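Local coordinates for protein 3-deoxy-manno-octulosonate cytidylyltransferase (Escherichia coli, PDB 1H7E) that activates the eight-carbon sugar KDO by coupling it to CMP from CTP, releasing diphosphate, probably for incorporation into bacterial lipopolysaccharide, at residues P28-V33 with Q57-F62; K65-R70 with H85-D90; L120-L125 with R180-N185. All blocks are in the same frame, centred on the assembly; numbering follows the deposited sequence.

Contact 1. Residues P28-V33 with Q57-F62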
loop_
_atom_site.group_PDB
_atom_site.type_symbol
_atom_site.label_atom_id
_atom_site.label_comp_id
_atom_site.label_asym_id
_atom_site.label_seq_id
_atom_site.Cartn_x
_atom_site.Cartn_y
_atom_site.Cartn_z
ATOM N N PRO A 28 -0.288 -16.299 -35.741
ATOM C CA PRO A 28 -0.102 -14.920 -35.265
ATOM C C PRO A 28 -0.115 -14.977 -33.733
ATOM O O PRO A 28 -0.754 -15.865 -33.140
ATOM C CB PRO A 28 -1.357 -14.210 -35.767
ATOM C CG PRO A 28 -1.780 -15.040 -36.949
ATOM C CD PRO A 28 -1.555 -16.435 -36.472
ATOM N N MET A 29 0.567 -14.037 -33.083
ATOM C CA MET A 29 0.606 -14.041 -31.628
ATOM C C MET A 29 -0.788 -14.047 -31.000
ATOM O O MET A 29 -1.048 -14.818 -30.058
ATOM C CB MET A 29 1.426 -12.870 -31.091
ATOM C CG MET A 29 1.453 -12.826 -29.566
ATOM S SD MET A 29 2.686 -11.705 -28.932
ATOM C CE MET A 29 2.028 -10.127 -29.535
ATOM N N ILE A 30 -1.682 -13.224 -31.553
ATOM C CA ILE A 30 -3.062 -13.129 -31.060
ATOM C C ILE A 30 -3.782 -14.504 -31.086
ATOM O O ILE A 30 -4.591 -14.811 -30.190
ATOM C CB ILE A 30 -3.850 -12.010 -31.819
ATOM C CG1 ILE A 30 -5.133 -11.638 -31.076
ATOM C CG2 ILE A 30 -4.177 -12.438 -33.220
ATOM C CD1 ILE A 30 -4.895 -11.059 -29.695
ATOM N N GLN A 31 -3.414 -15.370 -32.037
ATOM C CA GLN A 31 -4.034 -16.693 -32.103
ATOM C C GLN A 31 -3.610 -17.604 -30.935
ATOM O O GLN A 31 -4.441 -18.340 -30.379
ATOM C CB GLN A 31 -3.758 -17.371 -33.444
ATOM C CG GLN A 31 -4.454 -18.751 -33.561
ATOM C CD GLN A 31 -4.349 -19.348 -34.957
ATOM O OE1 GLN A 31 -4.066 -18.643 -35.922
ATOM N NE2 GLN A 31 -4.557 -20.646 -35.062
ATOM N N HIS A 32 -2.334 -17.530 -30.545
ATOM C CA HIS A 32 -1.819 -18.334 -29.430
ATOM C C HIS A 32 -2.537 -17.976 -28.134
ATOM O O HIS A 32 -2.890 -18.861 -27.337
ATOM C CB HIS A 32 -0.315 -18.101 -29.242
ATOM C CG HIS A 32 0.528 -18.735 -30.298
ATOM N ND1 HIS A 32 0.787 -20.090 -30.327
ATOM C CD2 HIS A 32 1.161 -18.203 -31.370
ATOM C CE1 HIS A 32 1.546 -20.364 -31.375
ATOM N NE2 HIS A 32 1.786 -19.238 -32.021
ATOM N N VAL A 33 -2.757 -16.674 -27.930
ATOM C CA VAL A 33 -3.451 -16.215 -26.731
ATOM C C VAL A 33 -4.896 -16.691 -26.755
ATOM O O VAL A 33 -5.428 -17.177 -25.747
ATOM C CB VAL A 33 -3.410 -14.670 -26.593
ATOM C CG1 VAL A 33 -4.188 -14.232 -25.337
ATOM C CG2 VAL A 33 -1.962 -14.196 -26.506
ATOM N N GLN A 57 -9.916 -8.649 -38.809
ATOM C CA GLN A 57 -9.863 -9.584 -39.929
ATOM C C GLN A 57 -9.028 -10.815 -39.594
ATOM O O GLN A 57 -9.464 -11.946 -39.835
ATOM C CB GLN A 57 -9.295 -8.900 -41.182
ATOM C CG GLN A 57 -10.366 -8.312 -42.092
ATOM C CD GLN A 57 -11.399 -9.354 -42.510
ATOM O OE1 GLN A 57 -11.126 -10.211 -43.362
ATOM N NE2 GLN A 57 -12.585 -9.301 -41.892
ATOM N N ALA A 58 -7.829 -10.589 -39.053
ATOM C CA ALA A 58 -6.928 -11.683 -38.683
ATOM C C ALA A 58 -7.610 -12.614 -37.682
ATOM O O ALA A 58 -7.476 -13.835 -37.761
ATOM C CB ALA A 58 -5.641 -11.134 -38.101
ATOM N N VAL A 59 -8.377 -12.033 -36.766
ATOM C CA VAL A 59 -9.077 -12.816 -35.765
ATOM C C VAL A 59 -10.195 -13.663 -36.391
ATOM O O VAL A 59 -10.290 -14.869 -36.153
ATOM C CB VAL A 59 -9.606 -11.899 -34.643
ATOM C CG1 VAL A 59 -10.503 -12.688 -33.699
ATOM C CG2 VAL A 59 -8.415 -11.272 -33.885
ATOM N N GLN A 60 -11.025 -13.036 -37.213
ATOM C CA GLN A 60 -12.113 -13.749 -37.878
ATOM C C GLN A 60 -11.576 -14.875 -38.779
ATOM O O GLN A 60 -12.148 -15.974 -38.829
ATOM C CB GLN A 60 -12.980 -12.760 -38.664
ATOM C CG GLN A 60 -13.915 -11.978 -37.757
ATOM C CD GLN A 60 -14.585 -10.808 -38.449
ATOM O OE1 GLN A 60 -14.391 -10.572 -39.646
ATOM N NE2 GLN A 60 -15.369 -10.050 -37.684
ATOM N N ALA A 61 -10.432 -14.617 -39.415
ATOM C CA ALA A 61 -9.787 -15.590 -40.294
ATOM C C ALA A 61 -9.519 -16.924 -39.581
ATOM O O ALA A 61 -9.526 -17.973 -40.228
ATOM C CB ALA A 61 -8.506 -15.018 -40.868
ATOM N N PHE A 62 -9.224 -16.902 -38.275
ATOM C CA PHE A 62 -9.035 -18.174 -37.582
ATOM C C PHE A 62 -10.294 -18.605 -36.840
ATOM O O PHE A 62 -10.296 -19.603 -36.122
ATOM C CB PHE A 62 -7.766 -18.231 -36.704
ATOM C CG PHE A 62 -7.734 -17.252 -35.563
ATOM C CD1 PHE A 62 -8.529 -17.445 -34.433
ATOM C CD2 PHE A 62 -6.848 -16.171 -35.593
ATOM C CE1 PHE A 62 -8.442 -16.578 -33.342
ATOM C CE2 PHE A 62 -6.752 -15.295 -34.508
ATOM C CZ PHE A 62 -7.550 -15.501 -33.379
#
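Val59 and Ile30 meet carbon to carbon, the methyl Val59 CG2 lying 4.3 Å from the methylene Ile30 CG1. This pair is buried between helix 29-38 and helix 53-61. Within 28-33 and 57-62 the closest CA atoms are those of Gln31 and Val59, 7.3 Å apart. Ile30 also packs on Ile7 of strand 3-8, and helix 53-61 leads on to strand 65-68 of the same sheet. Both helices belong to the Rossmann-like part of this GT-A-type nucleotidyltransferase fold, where the strands run parallel. The carbonyl of Val59 turns up again at Phe62. Its O atom stands over the centre of the Phe62 ring, 3.4 Å above the plane, on the face opposite Gln31. Phe62, the last residue of 57-62, makes the largest share of the contact. A chi1 of 63° tucks its CG in over the residue's own backbone, with the ring set toward helix 29-38. The extended chain of Gln31 runs over the other face, and Gln31 CG makes a CH-pi contact 4.1 Å from the ring centroid. The Gln31 amide is tilted 31° from the ring plane, and its NE2 bonds to Glu35. At the ring edge, Ile30 CG2 approaches Phe62 CE2 at 4.1 Å. An alanine at Phe62 is likely to leave a gap beside Ile30, with the aliphatic part of Gln31 robbed of its flat support. Tyr34 packs edge-to-face with the same ring.

Contact 2. Residues K65-R70 with H85-D90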
loop_
_atom_site.group_PDB
_atom_site.type_symbol
_atom_site.label_atom_id
_atom_site.label_comp_id
_atom_site.label_asym_id
_atom_site.label_seq_id
_atom_site.Cartn_x
_atom_site.Cartn_y
_atom_site.Cartn_z
ATOM N N LYS A 65 -13.884 -14.624 -32.130
ATOM C CA LYS A 65 -14.809 -13.493 -32.032
ATOM C C LYS A 65 -14.057 -12.193 -31.758
ATOM O O LYS A 65 -13.219 -12.120 -30.853
ATOM C CB LYS A 65 -15.825 -13.727 -30.923
ATOM C CG LYS A 65 -16.587 -15.030 -31.032
ATOM C CD LYS A 65 -17.535 -15.182 -29.855
ATOM C CE LYS A 65 -18.341 -16.456 -29.958
ATOM N NZ LYS A 65 -19.429 -16.467 -28.938
ATOM N N ALA A 66 -14.326 -11.182 -32.578
ATOM C CA ALA A 66 -13.708 -9.869 -32.434
ATOM C C ALA A 66 -14.818 -8.827 -32.286
ATOM O O ALA A 66 -15.944 -9.032 -32.752
ATOM C CB ALA A 66 -12.834 -9.545 -33.654
ATOM N N ILE A 67 -14.525 -7.749 -31.567
ATOM C CA ILE A 67 -15.480 -6.667 -31.380
ATOM C C ILE A 67 -14.681 -5.386 -31.532
ATOM O O ILE A 67 -13.602 -5.245 -30.950
ATOM C CB ILE A 67 -16.197 -6.744 -30.006
ATOM C CG1 ILE A 67 -17.102 -5.525 -29.811
ATOM C CG2 ILE A 67 -15.181 -6.879 -28.875
ATOM C CD1 ILE A 67 -18.069 -5.669 -28.687
ATOM N N MET A 68 -15.138 -4.522 -32.434
ATOM C CA MET A 68 -14.478 -3.256 -32.680
ATOM C C MET A 68 -14.839 -2.293 -31.564
ATOM O O MET A 68 -15.989 -2.232 -31.111
ATOM C CB MET A 68 -14.898 -2.683 -34.029
ATOM C CG MET A 68 -14.257 -3.362 -35.224
ATOM S SD MET A 68 -12.521 -2.927 -35.445
ATOM C CE MET A 68 -12.632 -1.217 -36.022
ATOM N N THR A 69 -13.836 -1.555 -31.114
ATOM C CA THR A 69 -14.011 -0.599 -30.030
ATOM C C THR A 69 -13.430 0.726 -30.495
ATOM O O THR A 69 -12.823 0.790 -31.555
ATOM C CB THR A 69 -13.281 -1.091 -28.738
ATOM O OG1 THR A 69 -11.897 -1.332 -29.025
ATOM C CG2 THR A 69 -13.902 -2.388 -28.220
ATOM N N ARG A 70 -13.653 1.791 -29.737
ATOM C CA ARG A 70 -13.113 3.095 -30.109
ATOM C C ARG A 70 -11.587 3.129 -29.998
ATOM O O ARG A 70 -10.992 2.390 -29.207
ATOM C CB ARG A 70 -13.726 4.195 -29.245
ATOM C CG ARG A 70 -15.209 4.372 -29.492
ATOM C CD ARG A 70 -15.720 5.651 -28.873
ATOM N NE ARG A 70 -15.577 5.636 -27.423
ATOM C CZ ARG A 70 -16.466 5.102 -26.588
ATOM N NH1 ARG A 70 -17.573 4.532 -27.056
ATOM N NH2 ARG A 70 -16.252 5.144 -25.279
ATOM N N HIS A 85 -20.754 -3.180 -22.055
ATOM C CA HIS A 85 -22.121 -2.774 -22.417
ATOM C C HIS A 85 -22.761 -3.660 -23.481
ATOM O O HIS A 85 -23.981 -3.848 -23.486
ATOM C CB HIS A 85 -22.131 -1.342 -22.910
ATOM C CG HIS A 85 -21.976 -0.344 -21.819
ATOM N ND1 HIS A 85 -22.856 -0.257 -20.762
ATOM C CD2 HIS A 85 -21.050 0.621 -21.624
ATOM C CE1 HIS A 85 -22.475 0.722 -19.961
ATOM N NE2 HIS A 85 -21.382 1.270 -20.461
ATOM N N LYS A 86 -21.920 -4.197 -24.363
ATOM C CA LYS A 86 -22.334 -5.066 -25.458
ATOM C C LYS A 86 -22.279 -6.557 -25.195
ATOM O O LYS A 86 -23.095 -7.291 -25.732
ATOM C CB LYS A 86 -21.540 -4.741 -26.717
ATOM C CG LYS A 86 -21.911 -3.396 -27.271
ATOM C CD LYS A 86 -21.161 -3.065 -28.528
ATOM C CE LYS A 86 -21.689 -1.769 -29.111
ATOM N NZ LYS A 86 -21.008 -1.470 -30.383
ATOM N N VAL A 87 -21.305 -7.013 -24.406
ATOM C CA VAL A 87 -21.170 -8.437 -24.086
ATOM C C VAL A 87 -21.553 -8.655 -22.633
ATOM O O VAL A 87 -20.842 -8.217 -21.722
ATOM C CB VAL A 87 -19.726 -8.929 -24.310
ATOM C CG1 VAL A 87 -19.577 -10.370 -23.852
ATOM C CG2 VAL A 87 -19.336 -8.780 -25.766
ATOM N N GLU A 88 -22.657 -9.367 -22.413
ATOM C CA GLU A 88 -23.130 -9.608 -21.063
ATOM C C GLU A 88 -22.384 -10.723 -20.312
ATOM O O GLU A 88 -22.143 -11.794 -20.859
ATOM C CB GLU A 88 -24.634 -9.884 -21.082
ATOM C CG GLU A 88 -25.223 -10.127 -19.694
ATOM C CD GLU A 88 -26.709 -10.435 -19.714
ATOM O OE1 GLU A 88 -27.230 -10.867 -20.772
ATOM O OE2 GLU A 88 -27.356 -10.249 -18.657
ATOM N N ALA A 89 -22.039 -10.455 -19.051
ATOM C CA ALA A 89 -21.341 -11.412 -18.199
ATOM C C ALA A 89 -21.359 -10.890 -16.775
ATOM O O ALA A 89 -21.645 -9.730 -16.539
ATOM C CB ALA A 89 -19.899 -11.602 -18.672
ATOM N N ASP A 90 -21.156 -11.781 -15.819
ATOM C CA ASP A 90 -21.110 -11.383 -14.421
ATOM C C ASP A 90 -19.643 -11.073 -14.074
ATOM O O ASP A 90 -19.373 -10.216 -13.241
ATOM C CB ASP A 90 -21.601 -12.523 -13.537
ATOM C CG ASP A 90 -23.032 -12.932 -13.853
ATOM O OD1 ASP A 90 -23.894 -12.034 -13.918
ATOM O OD2 ASP A 90 -23.296 -14.143 -14.045
HETATM O O HOH W 1 -18.307 -1.900 -29.017
HETATM O O HOH W 2 -18.915 -2.837 -31.806
#
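Ile67 CD1 reaches the side chain of Lys86 at two points, 4.0 Å from Lys86 CD and 4.1 Å from Lys86 CB. The two side chains cross obliquely, and the contact is with the aliphatic part of the lysine. Val87 adds a looser touch, its CG2 lying 4.5 Å from Ile67 CD1. Ile67 gets there on a straightened chain: chi1 of 175° and chi2 of 166° carry CD1 outward from the strand. The lysine chain is extended too, and it takes the ammonium group past the isoleucine toward the carbonyl of Met68. Two waters span the remaining distance. Each donates to Met68 O and accepts from Lys86 NZ; the first lies 3.1 Å from Lys86 NZ and the second 2.9 Å from Lys86 NZ. Further out, Ile67 is fixed by backbone bonds to Val48 and Thr50 of the neighbouring strand 45-50. Its side chain also touches Trp47 and Val83, and Trp47 packs on Val87 as well. Strand 65-68 is the outermost strand at this end of the sheet within this chain. The contact ties it to the weakly bonded last turn around Lys86 and the chain that leads on toward strand 91-94. The lysine therefore works in two ways: its methylenes cover the isoleucine, while its ammonium group is linked to the carbonyl of Met68 through two waters, a solvated tie rather than a direct bond.

Contact 3. Residues L120-L125 with R180-N185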
loop_
_atom_site.group_PDB
_atom_site.type_symbol
_atom_site.label_atom_id
_atom_site.label_comp_id
_atom_site.label_asym_id
_atom_site.label_seq_id
_atom_site.Cartn_x
_atom_site.Cartn_y
_atom_site.Cartn_z
ATOM N N LEU A 120 -16.006 -10.015 -3.570
ATOM C CA LEU A 120 -14.736 -9.560 -4.143
ATOM C C LEU A 120 -14.962 -8.819 -5.457
ATOM O O LEU A 120 -15.447 -9.397 -6.425
ATOM C CB LEU A 120 -13.792 -10.751 -4.338
ATOM C CG LEU A 120 -12.403 -10.416 -4.884
ATOM C CD1 LEU A 120 -11.664 -9.401 -3.972
ATOM C CD2 LEU A 120 -11.608 -11.722 -5.026
ATOM N N PRO A 121 -14.567 -7.537 -5.525
ATOM C CA PRO A 121 -14.783 -6.792 -6.766
ATOM C C PRO A 121 -13.794 -7.054 -7.895
ATOM O O PRO A 121 -14.187 -7.121 -9.064
ATOM C CB PRO A 121 -14.703 -5.322 -6.315
ATOM C CG PRO A 121 -14.654 -5.378 -4.779
ATOM C CD PRO A 121 -13.997 -6.671 -4.481
ATOM N N VAL A 122 -12.509 -7.167 -7.545
ATOM C CA VAL A 122 -11.434 -7.330 -8.521
ATOM C C VAL A 122 -10.375 -8.286 -7.991
ATOM O O VAL A 122 -10.100 -8.317 -6.785
ATOM C CB VAL A 122 -10.721 -5.964 -8.781
ATOM C CG1 VAL A 122 -9.662 -6.088 -9.879
ATOM C CG2 VAL A 122 -11.741 -4.861 -9.109
ATOM N N ALA A 123 -9.810 -9.083 -8.893
ATOM C CA ALA A 123 -8.746 -10.023 -8.540
ATOM C C ALA A 123 -7.654 -9.930 -9.611
ATOM O O ALA A 123 -7.921 -9.562 -10.757
ATOM C CB ALA A 123 -9.281 -11.440 -8.429
ATOM N N THR A 124 -6.411 -10.204 -9.219
ATOM C CA THR A 124 -5.296 -10.154 -10.143
ATOM C C THR A 124 -4.255 -11.168 -9.666
ATOM O O THR A 124 -4.480 -11.868 -8.671
ATOM C CB THR A 124 -4.712 -8.723 -10.278
ATOM O OG1 THR A 124 -3.772 -8.698 -11.355
ATOM C CG2 THR A 124 -4.016 -8.269 -8.954
ATOM N N LEU A 125 -3.152 -11.269 -10.399
ATOM C CA LEU A 125 -2.108 -12.245 -10.087
ATOM C C LEU A 125 -0.743 -11.651 -9.748
ATOM O O LEU A 125 -0.445 -10.511 -10.089
ATOM C CB LEU A 125 -1.934 -13.202 -11.279
ATOM C CG LEU A 125 -3.153 -14.032 -11.712
ATOM C CD1 LEU A 125 -2.803 -14.789 -12.981
ATOM C CD2 LEU A 125 -3.593 -14.976 -10.592
ATOM N N ARG A 180 -18.994 -7.292 -12.867
ATOM C CA ARG A 180 -19.710 -6.378 -13.758
ATOM C C ARG A 180 -19.981 -4.990 -13.148
ATOM O O ARG A 180 -19.771 -3.957 -13.806
ATOM C CB ARG A 180 -21.031 -7.033 -14.213
ATOM C CG ARG A 180 -21.816 -6.218 -15.227
ATOM C CD ARG A 180 -23.031 -6.987 -15.771
ATOM N NE ARG A 180 -23.895 -6.115 -16.565
ATOM C CZ ARG A 180 -23.760 -5.868 -17.867
ATOM N NH1 ARG A 180 -22.801 -6.436 -18.577
ATOM N NH2 ARG A 180 -24.549 -4.973 -18.451
ATOM N N ASP A 181 -20.423 -4.956 -11.898
ATOM C CA ASP A 181 -20.733 -3.673 -11.261
ATOM C C ASP A 181 -19.544 -2.722 -11.124
ATOM O O ASP A 181 -19.736 -1.508 -11.094
ATOM C CB ASP A 181 -21.451 -3.861 -9.920
ATOM C CG ASP A 181 -20.663 -4.710 -8.941
ATOM O OD1 ASP A 181 -21.132 -5.809 -8.588
ATOM O OD2 ASP A 181 -19.581 -4.271 -8.500
ATOM N N VAL A 182 -18.318 -3.253 -11.105
ATOM C CA VAL A 182 -17.134 -2.392 -11.015
ATOM C C VAL A 182 -16.952 -1.638 -12.321
ATOM O O VAL A 182 -16.695 -0.432 -12.329
ATOM C CB VAL A 182 -15.846 -3.201 -10.703
ATOM C CG1 VAL A 182 -14.621 -2.284 -10.739
ATOM C CG2 VAL A 182 -15.965 -3.840 -9.331
ATOM N N LEU A 183 -17.142 -2.348 -13.431
ATOM C CA LEU A 183 -17.000 -1.761 -14.749
ATOM C C LEU A 183 -18.119 -0.760 -15.060
ATOM O O LEU A 183 -17.868 0.240 -15.735
ATOM C CB LEU A 183 -16.925 -2.860 -15.806
ATOM C CG LEU A 183 -15.682 -3.765 -15.700
ATOM C CD1 LEU A 183 -15.805 -4.899 -16.677
ATOM C CD2 LEU A 183 -14.400 -2.973 -15.974
ATOM N N GLN A 184 -19.318 -0.998 -14.529
ATOM C CA GLN A 184 -20.459 -0.084 -14.744
ATOM C C GLN A 184 -20.252 1.264 -14.062
ATOM O O GLN A 184 -20.749 2.295 -14.528
ATOM C CB GLN A 184 -21.758 -0.683 -14.214
ATOM C CG GLN A 184 -22.239 -1.866 -15.022
ATOM C CD GLN A 184 -23.509 -2.477 -14.481
ATOM O OE1 GLN A 184 -23.559 -2.931 -13.340
ATOM N NE2 GLN A 184 -24.535 -2.526 -15.315
ATOM N N ASN A 185 -19.537 1.243 -12.942
ATOM C CA ASN A 185 -19.257 2.452 -12.174
ATOM C C ASN A 185 -17.856 3.023 -12.409
ATOM O O ASN A 185 -17.520 4.071 -11.863
ATOM C CB ASN A 185 -19.421 2.166 -10.674
ATOM C CG ASN A 185 -20.830 1.758 -10.310
ATOM O OD1 ASN A 185 -21.802 2.359 -10.777
ATOM N ND2 ASN A 185 -20.953 0.725 -9.478
#
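Pro121 and Val182 bring the two backbones closest, with their CA atoms 6.6 Å apart, where the chain enters strand 122-129 and passes the short helix 180-185. The strand belongs to the mixed sheet of the GT-A-type fold, between strands 169-179 and 212-216. The helix follows directly on strand 169-179, so the contact packs the helix at one strand's end against the start of the next strand over. Val182 is the residue on the helix that does the touching, and its two methyls divide the work. Its chi1 of 175° turns CG1 to Val122 and CG2 to Pro121. Val182 CG1 meets Val122 CG2 at 4.2 Å. The two valine side chains cross at about a right angle. This pair is buried and wholly apolar. The other methyl is directed to the proline ring and to its carbonyl group. Val182 CG2 lies 3.7 Å from Pro121 O, a plain van der Waals approach. Pro121 and Val122 both pack further on Ile210, in the loop before strand 212-216. Backbone bonds set the position of the strand from both neighbours: Pro121 pairs with Arg179, Ala123 with Ala177 and Val122 with Arg213. Leu183, the next residue of the helix, packs on Tyr178. The closest atoms of the two segments are Pro121 CB and Val182 CG2, 3.6 Å apart.

In the fold
The contacts follow one another along the chain, each closing before the next opens. Contact 1 and contact 2 have centres about 17 Å apart. They touch where Val59 of helix 53-61 packs on Ala66 of strand 65-68, the element that follows it. Contact 2 and contact 3 have centres about 16 Å apart and join at a probable hydrogen bond between Asp90 O and Arg180 N, 3.0 Å apart. Contacts 1 and 3 do not meet; their centres are about 27 Å apart. Contact 1 joins helices 29-38 and 53-61 beside strand 3-8, contact 2 lies at the 65-68 edge of the seven-stranded sheet, and contact 3 near its 212-216 edge. Together they link helices to both ends of one sheet.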